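Local coordinates for protein iron transport multicopper oxidase FET3 (Saccharomyces cerevisiae, PDB 1ZPU) that oxidises ferrous to ferric iron while reducing dioxygen to water with four bound coppers, a step required for high-affinity iron uptake in yeast, at residues I465-H468 and L469-G472; L146-D149 and L150-F154; F203-E206 and D207-M210. All coordinates share one frame; numbering follows the deposited sequence.

Contact 1 (I465-H468 and L469-G472). With CU1 (copper (I) ion), chain B.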
loop_
_atom_site.group_PDB
_atom_site.type_symbol
_atom_site.label_atom_id
_atom_site.label_comp_id
_atom_site.label_asym_id
_atom_site.label_seq_id
_atom_site.Cartn_x
_atom_site.Cartn_y
_atom_site.Cartn_z
ATOM N N ILE A 465 4.160 -2.709 4.763
ATOM C CA ILE A 465 4.285 -4.023 5.346
ATOM C C ILE A 465 3.447 -4.007 6.597
ATOM O O ILE A 465 3.748 -3.289 7.546
ATOM C CB ILE A 465 5.734 -4.369 5.713
ATOM C CG1 ILE A 465 6.556 -4.675 4.450
ATOM C CG2 ILE A 465 5.764 -5.561 6.706
ATOM C CD1 ILE A 465 8.058 -4.737 4.687
ATOM N N GLU A 466 2.392 -4.805 6.593
ATOM C CA GLU A 466 1.391 -4.767 7.638
ATOM C C GLU A 466 1.959 -4.875 9.048
ATOM O O GLU A 466 1.498 -4.190 9.972
ATOM C CB GLU A 466 0.360 -5.849 7.362
ATOM C CG GLU A 466 -0.713 -5.373 6.382
ATOM C CD GLU A 466 -1.713 -4.408 7.044
ATOM O OE1 GLU A 466 -2.508 -4.886 7.905
ATOM O OE2 GLU A 466 -1.693 -3.188 6.706
ATOM N N TRP A 467 2.972 -5.724 9.203
ATOM C CA TRP A 467 3.637 -5.895 10.486
ATOM C C TRP A 467 4.305 -4.604 10.948
ATOM O O TRP A 467 4.248 -4.263 12.125
ATOM C CB TRP A 467 4.650 -7.031 10.403
ATOM C CG TRP A 467 4.078 -8.281 9.775
ATOM C CD1 TRP A 467 4.477 -8.867 8.605
ATOM C CD2 TRP A 467 3.001 -9.094 10.288
ATOM N NE1 TRP A 467 3.722 -9.999 8.368
ATOM C CE2 TRP A 467 2.808 -10.154 9.378
ATOM C CE3 TRP A 467 2.192 -9.023 11.429
ATOM C CZ2 TRP A 467 1.839 -11.137 9.566
ATOM C CZ3 TRP A 467 1.223 -9.993 11.621
ATOM C CH2 TRP A 467 1.054 -11.042 10.688
ATOM N N HIS A 468 4.914 -3.875 10.019
ATOM C CA HIS A 468 5.621 -2.663 10.367
ATOM C C HIS A 468 4.661 -1.506 10.675
ATOM O O HIS A 468 4.948 -0.645 11.529
ATOM C CB HIS A 468 6.636 -2.301 9.284
ATOM C CG HIS A 468 7.682 -3.354 9.063
ATOM N ND1 HIS A 468 8.543 -3.336 7.984
ATOM C CD2 HIS A 468 7.993 -4.467 9.768
ATOM C CE1 HIS A 468 9.341 -4.384 8.041
ATOM N NE2 HIS A 468 9.026 -5.087 9.111
ATOM N N LEU A 469 3.522 -1.493 9.984
ATOM C CA LEU A 469 2.469 -0.538 10.280
ATOM C C LEU A 469 1.894 -0.806 11.675
ATOM O O LEU A 469 1.590 0.128 12.413
ATOM C CB LEU A 469 1.389 -0.610 9.220
ATOM C CG LEU A 469 0.232 0.385 9.300
ATOM C CD1 LEU A 469 0.698 1.857 9.200
ATOM C CD2 LEU A 469 -0.792 0.024 8.217
ATOM N N LEU A 470 1.769 -2.082 12.036
ATOM C CA LEU A 470 1.379 -2.475 13.396
ATOM C C LEU A 470 2.392 -2.026 14.425
ATOM O O LEU A 470 2.015 -1.680 15.553
ATOM C CB LEU A 470 1.174 -3.984 13.509
ATOM C CG LEU A 470 -0.232 -4.437 13.133
ATOM C CD1 LEU A 470 -0.234 -5.898 12.704
ATOM C CD2 LEU A 470 -1.209 -4.191 14.287
ATOM N N GLN A 471 3.668 -2.031 14.032
ATOM C CA GLN A 471 4.752 -1.532 14.869
ATOM C C GLN A 471 4.788 -0.002 14.927
ATOM O O GLN A 471 5.616 0.575 15.627
ATOM C CB GLN A 471 6.073 -2.073 14.359
ATOM C CG GLN A 471 6.334 -3.521 14.686
ATOM C CD GLN A 471 7.694 -3.958 14.188
ATOM O OE1 GLN A 471 7.838 -4.386 13.035
ATOM N NE2 GLN A 471 8.711 -3.833 15.043
ATOM N N GLY A 472 3.897 0.644 14.176
ATOM C CA GLY A 472 3.770 2.108 14.152
ATOM C C GLY A 472 4.640 2.916 13.188
ATOM O O GLY A 472 4.929 4.078 13.467
HETATM CU CU CU1 B . 8.691 -1.726 6.669
#

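Contact 2 (L146-D149 and L150-F154)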
loop_
_atom_site.group_PDB
_atom_site.type_symbol
_atom_site.label_atom_id
_atom_site.label_comp_id
_atom_site.label_asym_id
_atom_site.label_seq_id
_atom_site.Cartn_x
_atom_site.Cartn_y
_atom_site.Cartn_z
ATOM N N LEU A 146 -4.512 -16.709 11.308
ATOM C CA LEU A 146 -5.073 -15.371 11.190
ATOM C C LEU A 146 -4.142 -14.342 11.805
ATOM O O LEU A 146 -3.377 -14.641 12.718
ATOM C CB LEU A 146 -6.417 -15.293 11.898
ATOM C CG LEU A 146 -7.565 -16.175 11.423
ATOM C CD1 LEU A 146 -7.471 -17.582 12.032
ATOM C CD2 LEU A 146 -8.826 -15.508 11.876
ATOM N N VAL A 147 -4.222 -13.115 11.306
ATOM C CA VAL A 147 -3.356 -12.056 11.783
ATOM C C VAL A 147 -3.562 -11.784 13.272
ATOM O O VAL A 147 -2.598 -11.624 14.007
ATOM C CB VAL A 147 -3.508 -10.831 10.922
ATOM C CG1 VAL A 147 -2.593 -9.742 11.384
ATOM C CG2 VAL A 147 -3.143 -11.205 9.539
ATOM N N THR A 148 -4.810 -11.791 13.717
ATOM C CA THR A 148 -5.120 -11.618 15.128
ATOM C C THR A 148 -4.267 -12.512 16.033
ATOM O O THR A 148 -3.722 -12.034 17.043
ATOM C CB THR A 148 -6.644 -11.766 15.370
ATOM O OG1 THR A 148 -7.246 -10.468 15.258
ATOM C CG2 THR A 148 -6.976 -12.385 16.750
ATOM N N ASP A 149 -4.126 -13.782 15.643
ATOM C CA ASP A 149 -3.334 -14.758 16.398
ATOM C C ASP A 149 -1.817 -14.553 16.318
ATOM O O ASP A 149 -1.112 -14.655 17.337
ATOM C CB ASP A 149 -3.744 -16.168 16.001
ATOM C CG ASP A 149 -5.132 -16.512 16.498
ATOM O OD1 ASP A 149 -5.510 -15.990 17.573
ATOM O OD2 ASP A 149 -5.848 -17.289 15.830
ATOM N N LEU A 150 -1.328 -14.236 15.120
ATOM C CA LEU A 150 0.087 -13.959 14.928
ATOM C C LEU A 150 0.534 -12.728 15.709
ATOM O O LEU A 150 1.619 -12.728 16.295
ATOM C CB LEU A 150 0.432 -13.823 13.441
ATOM C CG LEU A 150 0.164 -15.064 12.580
ATOM C CD1 LEU A 150 0.348 -14.773 11.128
ATOM C CD2 LEU A 150 1.023 -16.241 13.024
ATOM N N THR A 151 -0.312 -11.702 15.732
ATOM C CA THR A 151 -0.038 -10.455 16.438
ATOM C C THR A 151 0.305 -10.673 17.913
ATOM O O THR A 151 1.110 -9.938 18.480
ATOM C CB THR A 151 -1.260 -9.526 16.356
ATOM O OG1 THR A 151 -1.573 -9.283 14.981
ATOM C CG2 THR A 151 -1.007 -8.190 17.065
ATOM N N LYS A 152 -0.307 -11.684 18.522
ATOM C CA LYS A 152 -0.111 -11.972 19.937
ATOM C C LYS A 152 1.335 -12.307 20.235
ATOM O O LYS A 152 1.873 -11.899 21.270
ATOM C CB LYS A 152 -0.995 -13.133 20.384
ATOM C CG LYS A 152 -2.457 -12.809 20.463
ATOM C CD LYS A 152 -3.250 -14.089 20.530
ATOM C CE LYS A 152 -4.728 -13.837 20.295
ATOM N NZ LYS A 152 -5.506 -15.000 20.827
ATOM N N SER A 153 1.954 -13.062 19.336
ATOM C CA SER A 153 3.361 -13.411 19.497
ATOM C C SER A 153 4.296 -12.513 18.680
ATOM O O SER A 153 5.504 -12.557 18.882
ATOM C CB SER A 153 3.623 -14.893 19.214
ATOM O OG SER A 153 3.073 -15.271 17.967
ATOM N N PHE A 154 3.754 -11.693 17.782
ATOM C CA PHE A 154 4.583 -10.729 17.056
ATOM C C PHE A 154 4.940 -9.518 17.907
ATOM O O PHE A 154 6.101 -9.126 17.988
ATOM C CB PHE A 154 3.908 -10.242 15.779
ATOM C CG PHE A 154 4.657 -9.150 15.087
ATOM C CD1 PHE A 154 6.005 -9.320 14.744
ATOM C CD2 PHE A 154 4.020 -7.957 14.758
ATOM C CE1 PHE A 154 6.714 -8.310 14.093
ATOM C CE2 PHE A 154 4.705 -6.936 14.098
ATOM C CZ PHE A 154 6.059 -7.107 13.765
#

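Contact 3 (F203-E206 and D207-M210)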
loop_
_atom_site.group_PDB
_atom_site.type_symbol
_atom_site.label_atom_id
_atom_site.label_comp_id
_atom_site.label_asym_id
_atom_site.label_seq_id
_atom_site.Cartn_x
_atom_site.Cartn_y
_atom_site.Cartn_z
ATOM N N PHE A 203 8.886 -11.561 -10.231
ATOM C CA PHE A 203 7.923 -12.124 -11.142
ATOM C C PHE A 203 8.493 -12.203 -12.540
ATOM O O PHE A 203 9.094 -11.234 -13.020
ATOM C CB PHE A 203 6.665 -11.272 -11.169
ATOM C CG PHE A 203 5.618 -11.784 -12.100
ATOM C CD1 PHE A 203 4.683 -12.713 -11.659
ATOM C CD2 PHE A 203 5.572 -11.348 -13.426
ATOM C CE1 PHE A 203 3.709 -13.191 -12.515
ATOM C CE2 PHE A 203 4.616 -11.818 -14.292
ATOM C CZ PHE A 203 3.683 -12.750 -13.845
ATOM N N TRP A 204 8.286 -13.346 -13.196
ATOM C CA TRP A 204 8.675 -13.509 -14.594
ATOM C C TRP A 204 7.951 -14.653 -15.296
ATOM O O TRP A 204 7.406 -15.550 -14.645
ATOM C CB TRP A 204 10.188 -13.678 -14.734
ATOM C CG TRP A 204 10.759 -14.992 -14.268
ATOM C CD1 TRP A 204 11.059 -16.067 -15.043
ATOM C CD2 TRP A 204 11.140 -15.348 -12.924
ATOM N NE1 TRP A 204 11.605 -17.076 -14.277
ATOM C CE2 TRP A 204 11.665 -16.661 -12.973
ATOM C CE3 TRP A 204 11.084 -14.687 -11.687
ATOM C CZ2 TRP A 204 12.138 -17.325 -11.838
ATOM C CZ3 TRP A 204 11.548 -15.350 -10.554
ATOM C CH2 TRP A 204 12.068 -16.659 -10.640
ATOM N N ILE A 205 7.973 -14.605 -16.629
ATOM C CA ILE A 205 7.330 -15.600 -17.469
ATOM C C ILE A 205 8.411 -16.249 -18.330
ATOM O O ILE A 205 9.101 -15.563 -19.077
ATOM C CB ILE A 205 6.258 -14.944 -18.363
ATOM C CG1 ILE A 205 5.249 -14.184 -17.504
ATOM C CG2 ILE A 205 5.556 -15.970 -19.220
ATOM C CD1 ILE A 205 4.315 -13.291 -18.296
ATOM N N GLU A 206 8.560 -17.566 -18.207
ATOM C CA GLU A 206 9.505 -18.331 -19.009
ATOM C C GLU A 206 9.378 -17.973 -20.481
ATOM O O GLU A 206 8.269 -17.986 -21.027
ATOM C CB GLU A 206 9.275 -19.826 -18.806
ATOM C CG GLU A 206 10.176 -20.711 -19.618
ATOM C CD GLU A 206 9.782 -22.175 -19.554
ATOM O OE1 GLU A 206 10.397 -22.979 -20.289
ATOM O OE2 GLU A 206 8.860 -22.527 -18.790
ATOM N N ASP A 207 10.520 -17.617 -21.087
ATOM C CA ASP A 207 10.640 -17.296 -22.519
ATOM C C ASP A 207 9.714 -16.210 -23.061
ATOM O O ASP A 207 9.462 -16.167 -24.264
ATOM C CB ASP A 207 10.483 -18.556 -23.368
ATOM C CG ASP A 207 11.719 -19.398 -23.363
ATOM O OD1 ASP A 207 11.679 -20.537 -22.821
ATOM O OD2 ASP A 207 12.740 -18.897 -23.885
ATOM N N HIS A 208 9.206 -15.342 -22.191
ATOM C CA HIS A 208 8.388 -14.219 -22.630
ATOM C C HIS A 208 8.892 -12.929 -22.015
ATOM O O HIS A 208 8.982 -12.801 -20.800
ATOM C CB HIS A 208 6.925 -14.397 -22.221
ATOM C CG HIS A 208 6.183 -15.449 -22.989
ATOM N ND1 HIS A 208 6.442 -16.795 -22.856
ATOM C CD2 HIS A 208 5.146 -15.350 -23.852
ATOM C CE1 HIS A 208 5.619 -17.478 -23.629
ATOM N NE2 HIS A 208 4.827 -16.624 -24.249
ATOM N N GLU A 209 9.201 -11.955 -22.856
ATOM C CA GLU A 209 9.546 -10.625 -22.376
ATOM C C GLU A 209 8.303 -9.878 -21.922
ATOM O O GLU A 209 7.187 -10.192 -22.347
ATOM C CB GLU A 209 10.263 -9.835 -23.471
ATOM C CG GLU A 209 11.765 -10.044 -23.455
ATOM C CD GLU A 209 12.466 -9.518 -24.691
ATOM O OE1 GLU A 209 11.809 -8.861 -25.535
ATOM O OE2 GLU A 209 13.686 -9.766 -24.812
ATOM N N MET A 210 8.510 -8.888 -21.057
ATOM C CA MET A 210 7.424 -8.046 -20.550
ATOM C C MET A 210 7.701 -6.584 -20.826
ATOM O O MET A 210 8.792 -6.084 -20.533
ATOM C CB MET A 210 7.241 -8.251 -19.059
ATOM C CG MET A 210 6.828 -9.636 -18.710
ATOM S SD MET A 210 6.611 -9.857 -16.956
ATOM C CE MET A 210 8.241 -9.510 -16.306
#

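Contact 1 (I465-H468 and L469-G472)
The type 1 copper site of a multicopper oxidase takes its last histidine from a short helix, and here His468 on that helix and Gln471 just past its last turn lie side by side, pointing the same way. His468 ND1 binds the copper at 2.1 Å, with Cys463 and His392 as the other ligands, while its NE2 is hydrogen-bonded to Glu164, so both ring nitrogens are engaged. With CG anti to the carbonyl carbon (chi1 -60°), the imidazole swings back over Ile465, whose CG2 sits 3.7 Å above the ring plane, over its centre. Gln471 OE1 comes within 3.3 Å of His468 CD2, amide and ring planes 65° apart, and Gln471 NE2 donates to the backbone oxygen of Asn332. Shortening Gln471 to an alanine would probably leave that Asn332 carbonyl without this donor and open a gap beside the ligand ring. One helical turn underlies all this: Leu469 N bonds to Ile465 O at 3.0 Å, and the helix closes in a Schellman motif at Gly472, whose positive phi turns the chain out of it. On another side, Trp467 CE3 meets Leu470 CD1 at 4.2 Å.

Contact 2 (L146-D149 and L150-F154)
Two donors of Thr151 grip a single carbonyl oxygen, Val147 O: the backbone N at 2.9 Å and the hydroxyl OG1 at 2.7 Å, standing well above the carbonyl plane. The hydroxyl reaches back because OG1 is anti to the carbonyl carbon of its own residue (chi1 -58°), a rotation the shared acceptor would help to fix. Asp149 and Lys152 form the charged pair, side by side and pointing the same way; Asp149 OD1 lies 3.4 Å from Lys152 NZ, a salt bridge whose hydrogen bond is weak. The extended lysine chain runs over the backbone on its way there, its CG 3.7 Å from Thr148 O. All of this belongs to the short helix 147-154 of the second cupredoxin domain, with Leu146 at its N-cap and Asp114 accepting from the backbone N of Val147. The first turn is closed by Leu150 N donating to Leu146 O at 3.2 Å. Leu150 CG packs 3.6 Å from the same oxygen, Leu146 O, and the side chain also rests on Tyr143. Val147 and Leu150 face Trp467 of helix 466-470, and Val147 CG1 also approaches Thr151 OG1 at 3.8 Å, the two side chains crossing at a slant.

Contact 3 (F203-E206 and D207-M210)
The chain reverses through a type II beta turn from Ile205 to His208, closed by His208 N donating to Ile205 O at 3.1 Å. His208 donates a second bond from its side chain: ND1 to Glu206 O at 2.8 Å, almost straight at 173°, with the acceptor close to the plane of the imidazole. The other ring nitrogen, NE2, bonds to Tyr278, so the ring is held from both nitrogens and its rotation is largely fixed. Ile205 CG2 lies 3.7 Å from His208 CB, the two side chains crossing at the mouth of the turn. Asp207 occupies the third position with the positive phi that this turn type favours. This tight connection links strand 201-205 to strand 210-215, which belong to different sheets of the second cupredoxin domain. Met210, bent at its last torsion (chi3 -61°), brings its sulfur back to Phe203 in a Met-aromatic contact: SD stands at the ring edge, in its plane, 3.9 Å from Phe203 CE2. Its methyl reaches the backbone, Met210 CE being 3.8 Å from Phe203 O. Toward the surface, Glu206 and Asp207 point the same way, Glu206 OE1 and Asp207 OD1 3.7 Å apart. Their like charges would be expected to repel; the other oxygen, Glu206 OE2, accepts from the backbone N of Ala251, which holds that carboxylate in place.

How the contacts relate
Contacts 1 and 2 show how short helices from two cupredoxin domains can meet beside a metal centre. Their centres are 12 Å apart and they touch directly: Phe154 CZ comes within 3.3 Å of Gln471 OE1, while Trp467 packs on helix 147-154, its CH2 3.8 Å from Leu150 CD1. Contact 2 binds no copper itself, yet through Phe154 it reaches the glutamine that neighbours the copper ligand His468. Contact 3 shares the second domain with contact 2 but lies remote from both, its nearest atoms about 16 Å from contact 1 and about 23 Å from contact 2, away from the copper sites.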